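Local coordinates for thermospermine synthase (Medicago truncatula, PDB 6BQ4), which probably transfers an aminopropyl group from decarboxylated S-adenosylmethionine to spermidine, giving thermospermine and methylthioadenosine, at residues Leu182-Glu187 / Val215-Pro220; Ile161-Ala166 / Cys191-Thr196. One frame throughout, in Å; residues are numbered along the deposited sequence.

Interaction 1: residues Leu182-Glu187 / Val215-Pro220; sequences LADPIE and VTQAGP. With ADN (adenosine), chain C.
The chain of Q217 leaves its backbone with CG between N and the carbonyl carbon (chi1 85°) and then bends at chi2, which turns its amide across the gap to D184. D184 meets it with CG beside its own backbone N (chi1 -77°). The two side chains cross at about a right angle, yet the amide and carboxylate planes are only 11° apart. Q217 NE2 donates to D184 OD1 at 2.9 Å, reaching the anti lone pair, the one away from OD2. D184 OD1 is also hydrogen-bonded to a glycerol, probably from the crystallisation liquor.

The amide is gripped on both atoms. NE2 is also hydrogen-bonded to Y195 OH. OE1 takes its strongest bond from W258 NE1, and G219 N donates to Q217 OE1 at 3.1 Å from above the carbonyl plane. These partners fix which way round the amide lies. With an alanine here, D184 OD1 would probably lose its amide donor and W258 NE1 its acceptor, and a gap would open beside L182 O.

Two oxygen-to-carbon contacts complete the junction. L182 O lies 3.3 Å from Q217 CG, and D184 OD2 is 3.3 Å from P220 CD. G219 has positive phi, and a CB there would clash with the P220 ring. A water bridges L182 N and T216 OG1. On the ligand side, L182 CD2 lies over the face of the adenine, 3.4 Å from adenosine C4.

The loop 182-187 follows strand 175-181, which is parallel to strand 212-220. The contact therefore ties the loop to the end of the neighbouring strand. These are the C-terminal ends of the parallel strands of a Rossmann-like sheet, where the adenosine pocket of the spermidine/spermine synthase family lies, beside the predicted proton acceptor D181.

Interaction 2: residues Ile161-Ala166 / Cys191-Thr196; sequences INDAKA and CYKLYT. With ADN (adenosine), chain C.
The end of L194 butts against the base of the K165 side chain, and D163 and K193 meet through their charged ends. L194 splits its two methyls between protein and ligand. Its CD2 lies 3.5 Å from K165 CB, at the first turn of helix 164-170. Its CD1 lies over the face of the adenine, 3.4 Å from adenosine N6. CD1 also touches A164 CB loosely.

The chain of K193 crosses that of K165 at about a right angle, with K165 CE near K193 CB. It runs at an oblique angle to D163. Bends at chi3 and chi4 carry K193 NZ to D163, where it forms a long salt bridge with OD2 (3.4 Å). K165 NZ and K193 NZ, like charges, are 5.6 Å apart and do not touch.

A chi1 of 165° swings the D163 carboxylate away from its own N and places it between the helix start and the base. D163 OD1 accepts from adenosine N6 at 2.8 Å in a nearly straight bond. The same oxygen caps the helix, taking K165 N from above the carboxylate plane. A164 N donates to adenosine N1 at 3.0 Å. From the other segment, C191 SG approaches adenosine N7 at 3.5 Å.

The amino group and N1 are thus read together, one by an acceptor and one by a donor, a pattern that suits adenine. The lysine and the helix N-terminus would both be expected to favour a negatively charged D163.

How the interactions relate
The centres of the two interactions are about 11 Å apart, and both touch the adenosine. Along the chain their segments alternate: 161-166, 182-187, 191-196, then 215-220. Segments 182-187 and 191-196 belong to one loop, between strand 175-181 and helix 197-204. Interaction 1 joins this loop to strand 212-220 in the seven-stranded sheet. Interaction 2 joins it to the start of helix 164-170, after the outermost strand 157-161. They meet directly: Y195 OH probably hydrogen-bonds A183 O (2.7 Å), and L182 packs on L194. The loop is thus held at two places and lines one side of the nucleoside pocket.

Interaction 1: residues Leu182-Glu187 / Val215-Pro220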
# COMPACT_ATOMS: atom_id res chain seq x y z
N LEU A 182 8.21 -5.69 -30.11
CA LEU A 182 9.26 -5.06 -29.34
C LEU A 182 8.75 -4.15 -28.22
O LEU A 182 7.54 -3.87 -28.11
CB LEU A 182 10.16 -4.24 -30.27
CG LEU A 182 10.82 -5.00 -31.42
CD1 LEU A 182 11.37 -4.03 -32.46
CD2 LEU A 182 11.91 -5.97 -30.97
N ALA A 183 9.69 -3.66 -27.40
CA ALA A 183 9.40 -2.61 -26.44
C ALA A 183 9.09 -1.28 -27.16
O ALA A 183 9.33 -1.15 -28.33
CB ALA A 183 10.55 -2.43 -25.45
N ASP A 184 8.59 -0.31 -26.43
CA ASP A 184 8.28 1.00 -26.95
C ASP A 184 9.57 1.73 -27.36
O ASP A 184 10.61 1.50 -26.76
CB ASP A 184 7.58 1.85 -25.89
CG ASP A 184 6.10 1.49 -25.71
OD1 ASP A 184 5.62 0.50 -26.34
OD2 ASP A 184 5.41 2.18 -24.95
N PRO A 185 9.49 2.59 -28.38
CA PRO A 185 10.62 3.43 -28.76
C PRO A 185 10.84 4.63 -27.85
O PRO A 185 10.17 5.64 -27.98
CB PRO A 185 10.24 3.87 -30.16
CG PRO A 185 8.78 3.94 -30.16
CD PRO A 185 8.40 2.71 -29.37
N ILE A 186 11.81 4.50 -26.96
CA ILE A 186 12.28 5.61 -26.11
C ILE A 186 13.81 5.71 -26.31
O ILE A 186 14.53 4.69 -26.22
CB ILE A 186 11.86 5.43 -24.63
CG1 ILE A 186 11.70 3.93 -24.22
CG2 ILE A 186 10.52 6.14 -24.39
CD1 ILE A 186 12.97 3.10 -24.17
N GLU A 187 14.28 6.93 -26.63
CA GLU A 187 15.62 7.15 -27.26
C GLU A 187 16.77 6.67 -26.36
O GLU A 187 16.78 6.94 -25.16
CB GLU A 187 15.84 8.61 -27.71
CG GLU A 187 16.05 9.63 -26.58
CD GLU A 187 16.15 11.08 -27.06
OE1 GLU A 187 16.06 12.00 -26.21
OE2 GLU A 187 16.33 11.29 -28.29
N VAL A 215 2.97 -5.34 -39.30
CA VAL A 215 2.21 -4.88 -38.11
C VAL A 215 3.17 -4.71 -37.00
O VAL A 215 4.11 -5.52 -36.81
CB VAL A 215 1.07 -5.85 -37.68
CG1 VAL A 215 1.58 -7.27 -37.46
CG2 VAL A 215 0.37 -5.36 -36.41
N THR A 216 2.98 -3.64 -36.22
CA THR A 216 3.78 -3.50 -35.01
C THR A 216 2.91 -3.13 -33.87
O THR A 216 1.97 -2.34 -34.06
CB THR A 216 4.96 -2.50 -35.18
OG1 THR A 216 5.72 -2.40 -33.95
CG2 THR A 216 4.47 -1.13 -35.56
N GLN A 217 3.26 -3.60 -32.68
CA GLN A 217 2.76 -3.01 -31.41
C GLN A 217 3.12 -1.51 -31.38
O GLN A 217 4.13 -1.12 -31.92
CB GLN A 217 3.31 -3.76 -30.15
CG GLN A 217 4.69 -3.34 -29.62
CD GLN A 217 4.59 -2.11 -28.70
OE1 GLN A 217 3.59 -1.95 -28.01
NE2 GLN A 217 5.63 -1.25 -28.67
N ALA A 218 2.27 -0.70 -30.80
CA ALA A 218 2.46 0.76 -30.90
C ALA A 218 2.25 1.54 -29.60
O ALA A 218 1.99 2.75 -29.60
CB ALA A 218 1.59 1.30 -32.00
N GLY A 219 2.43 0.85 -28.49
CA GLY A 219 2.49 1.50 -27.21
C GLY A 219 1.09 1.82 -26.71
O GLY A 219 0.12 1.37 -27.30
N PRO A 220 1.02 2.62 -25.64
CA PRO A 220 -0.21 3.05 -25.02
C PRO A 220 -1.10 3.79 -26.01
O PRO A 220 -0.60 4.59 -26.74
CB PRO A 220 0.26 3.99 -23.93
CG PRO A 220 1.65 3.57 -23.60
CD PRO A 220 2.20 3.13 -24.91
O5' ADN C . 10.93 -6.26 -25.27
C5' ADN C . 10.18 -7.26 -25.90
C4' ADN C . 11.14 -8.24 -26.53
O4' ADN C . 11.93 -7.61 -27.50
C3' ADN C . 12.10 -8.77 -25.51
O3' ADN C . 11.96 -10.17 -25.54
C2' ADN C . 13.44 -8.31 -26.01
O2' ADN C . 14.42 -9.28 -25.78
C1' ADN C . 13.21 -8.14 -27.47
N9 ADN C . 14.10 -7.18 -28.12
C8 ADN C . 14.54 -6.02 -27.66
N7 ADN C . 15.33 -5.41 -28.54
C5 ADN C . 15.39 -6.19 -29.59
C6 ADN C . 16.04 -6.19 -30.89
N6 ADN C . 16.80 -5.16 -31.24
N1 ADN C . 15.86 -7.22 -31.70
C2 ADN C . 15.11 -8.25 -31.37
N3 ADN C . 14.48 -8.32 -30.21
C4 ADN C . 14.58 -7.35 -29.31
O HOH W 1 7.52 -3.57 -32.22

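Interaction 2: residues Ile161-Ala166 / Cys191-Thr196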
# COMPACT_ATOMS: atom_id res chain seq x y z
N ILE A 161 18.64 -15.82 -32.44
CA ILE A 161 19.07 -14.89 -31.37
C ILE A 161 19.94 -13.81 -32.00
O ILE A 161 21.11 -14.03 -32.31
CB ILE A 161 19.85 -15.60 -30.21
CG1 ILE A 161 18.98 -16.67 -29.55
CG2 ILE A 161 20.35 -14.58 -29.19
CD1 ILE A 161 17.66 -16.14 -29.01
N ASN A 162 19.36 -12.63 -32.19
CA ASN A 162 20.08 -11.53 -32.80
C ASN A 162 19.21 -10.29 -32.71
O ASN A 162 17.99 -10.37 -32.50
CB ASN A 162 20.43 -11.87 -34.27
CG ASN A 162 21.44 -10.89 -34.89
OD1 ASN A 162 22.04 -10.08 -34.22
ND2 ASN A 162 21.55 -10.96 -36.20
N ASP A 163 19.85 -9.13 -32.77
CA ASP A 163 19.16 -7.90 -33.02
C ASP A 163 18.40 -8.05 -34.37
O ASP A 163 18.99 -8.44 -35.39
CB ASP A 163 20.16 -6.75 -33.05
CG ASP A 163 19.60 -5.49 -33.66
OD1 ASP A 163 18.38 -5.27 -33.60
OD2 ASP A 163 20.38 -4.72 -34.21
N ALA A 164 17.10 -7.73 -34.37
CA ALA A 164 16.25 -7.96 -35.57
C ALA A 164 16.66 -7.05 -36.71
O ALA A 164 16.45 -7.41 -37.87
CB ALA A 164 14.78 -7.77 -35.28
N LYS A 165 17.22 -5.88 -36.41
CA LYS A 165 17.66 -4.94 -37.45
C LYS A 165 18.82 -5.58 -38.23
O LYS A 165 18.79 -5.66 -39.45
CB LYS A 165 18.08 -3.58 -36.87
CG LYS A 165 18.79 -2.64 -37.90
CD LYS A 165 18.29 -1.18 -37.88
CE LYS A 165 19.30 -0.16 -37.37
NZ LYS A 165 20.49 -0.02 -38.25
N ALA A 166 19.80 -6.07 -37.48
CA ALA A 166 20.97 -6.76 -38.06
C ALA A 166 20.55 -8.01 -38.82
O ALA A 166 21.03 -8.24 -39.89
CB ALA A 166 21.95 -7.10 -36.96
N CYS A 191 15.46 -0.68 -28.63
CA CYS A 191 14.35 -0.81 -29.57
C CYS A 191 14.14 0.40 -30.47
O CYS A 191 13.53 0.25 -31.53
CB CYS A 191 13.05 -1.13 -28.82
SG CYS A 191 13.11 -2.77 -28.11
N TYR A 192 14.59 1.58 -30.06
CA TYR A 192 14.32 2.79 -30.81
C TYR A 192 14.54 2.65 -32.34
O TYR A 192 13.70 3.03 -33.16
CB TYR A 192 15.16 3.96 -30.28
CG TYR A 192 14.83 5.25 -30.98
CD1 TYR A 192 13.72 5.99 -30.62
CD2 TYR A 192 15.60 5.69 -32.07
CE1 TYR A 192 13.38 7.16 -31.28
CE2 TYR A 192 15.27 6.86 -32.74
CZ TYR A 192 14.16 7.60 -32.33
OH TYR A 192 13.82 8.77 -32.99
N LYS A 193 15.69 2.07 -32.71
CA LYS A 193 16.09 2.03 -34.11
C LYS A 193 15.09 1.23 -34.96
O LYS A 193 14.98 1.44 -36.15
CB LYS A 193 17.49 1.40 -34.29
CG LYS A 193 18.65 1.91 -33.40
CD LYS A 193 19.74 0.83 -33.25
CE LYS A 193 19.30 -0.33 -32.35
NZ LYS A 193 19.57 -1.66 -32.96
N LEU A 194 14.35 0.32 -34.33
CA LEU A 194 13.35 -0.49 -35.03
C LEU A 194 11.96 0.19 -35.23
O LEU A 194 10.98 -0.45 -35.66
CB LEU A 194 13.25 -1.84 -34.31
CG LEU A 194 14.56 -2.63 -34.36
CD1 LEU A 194 14.57 -3.84 -33.46
CD2 LEU A 194 14.77 -3.13 -35.76
N TYR A 195 11.91 1.50 -34.98
CA TYR A 195 10.73 2.32 -35.26
C TYR A 195 11.02 3.56 -36.13
O TYR A 195 10.13 4.40 -36.32
CB TYR A 195 10.08 2.77 -33.95
CG TYR A 195 9.52 1.65 -33.10
CD1 TYR A 195 10.34 0.99 -32.17
CD2 TYR A 195 8.18 1.29 -33.16
CE1 TYR A 195 9.85 -0.00 -31.35
CE2 TYR A 195 7.68 0.27 -32.37
CZ TYR A 195 8.51 -0.37 -31.47
OH TYR A 195 8.02 -1.34 -30.66
N THR A 196 12.23 3.67 -36.70
CA THR A 196 12.60 4.87 -37.50
C THR A 196 12.15 4.74 -38.95
O THR A 196 11.96 3.63 -39.48
CB THR A 196 14.12 5.19 -37.43
OG1 THR A 196 14.85 4.08 -37.92
CG2 THR A 196 14.54 5.45 -35.98
O5' ADN C . 10.93 -6.26 -25.27
C5' ADN C . 10.18 -7.26 -25.90
C4' ADN C . 11.14 -8.24 -26.53
O4' ADN C . 11.93 -7.61 -27.50
C3' ADN C . 12.10 -8.77 -25.51
O3' ADN C . 11.96 -10.17 -25.54
C2' ADN C . 13.44 -8.31 -26.01
O2' ADN C . 14.42 -9.28 -25.78
C1' ADN C . 13.21 -8.14 -27.47
N9 ADN C . 14.10 -7.18 -28.12
C8 ADN C . 14.54 -6.02 -27.66
N7 ADN C . 15.33 -5.41 -28.54
C5 ADN C . 15.39 -6.19 -29.59
C6 ADN C . 16.04 -6.19 -30.89
N6 ADN C . 16.80 -5.16 -31.24
N1 ADN C . 15.86 -7.22 -31.70
C2 ADN C . 15.11 -8.25 -31.37
N3 ADN C . 14.48 -8.32 -30.21
C4 ADN C . 14.58 -7.35 -29.31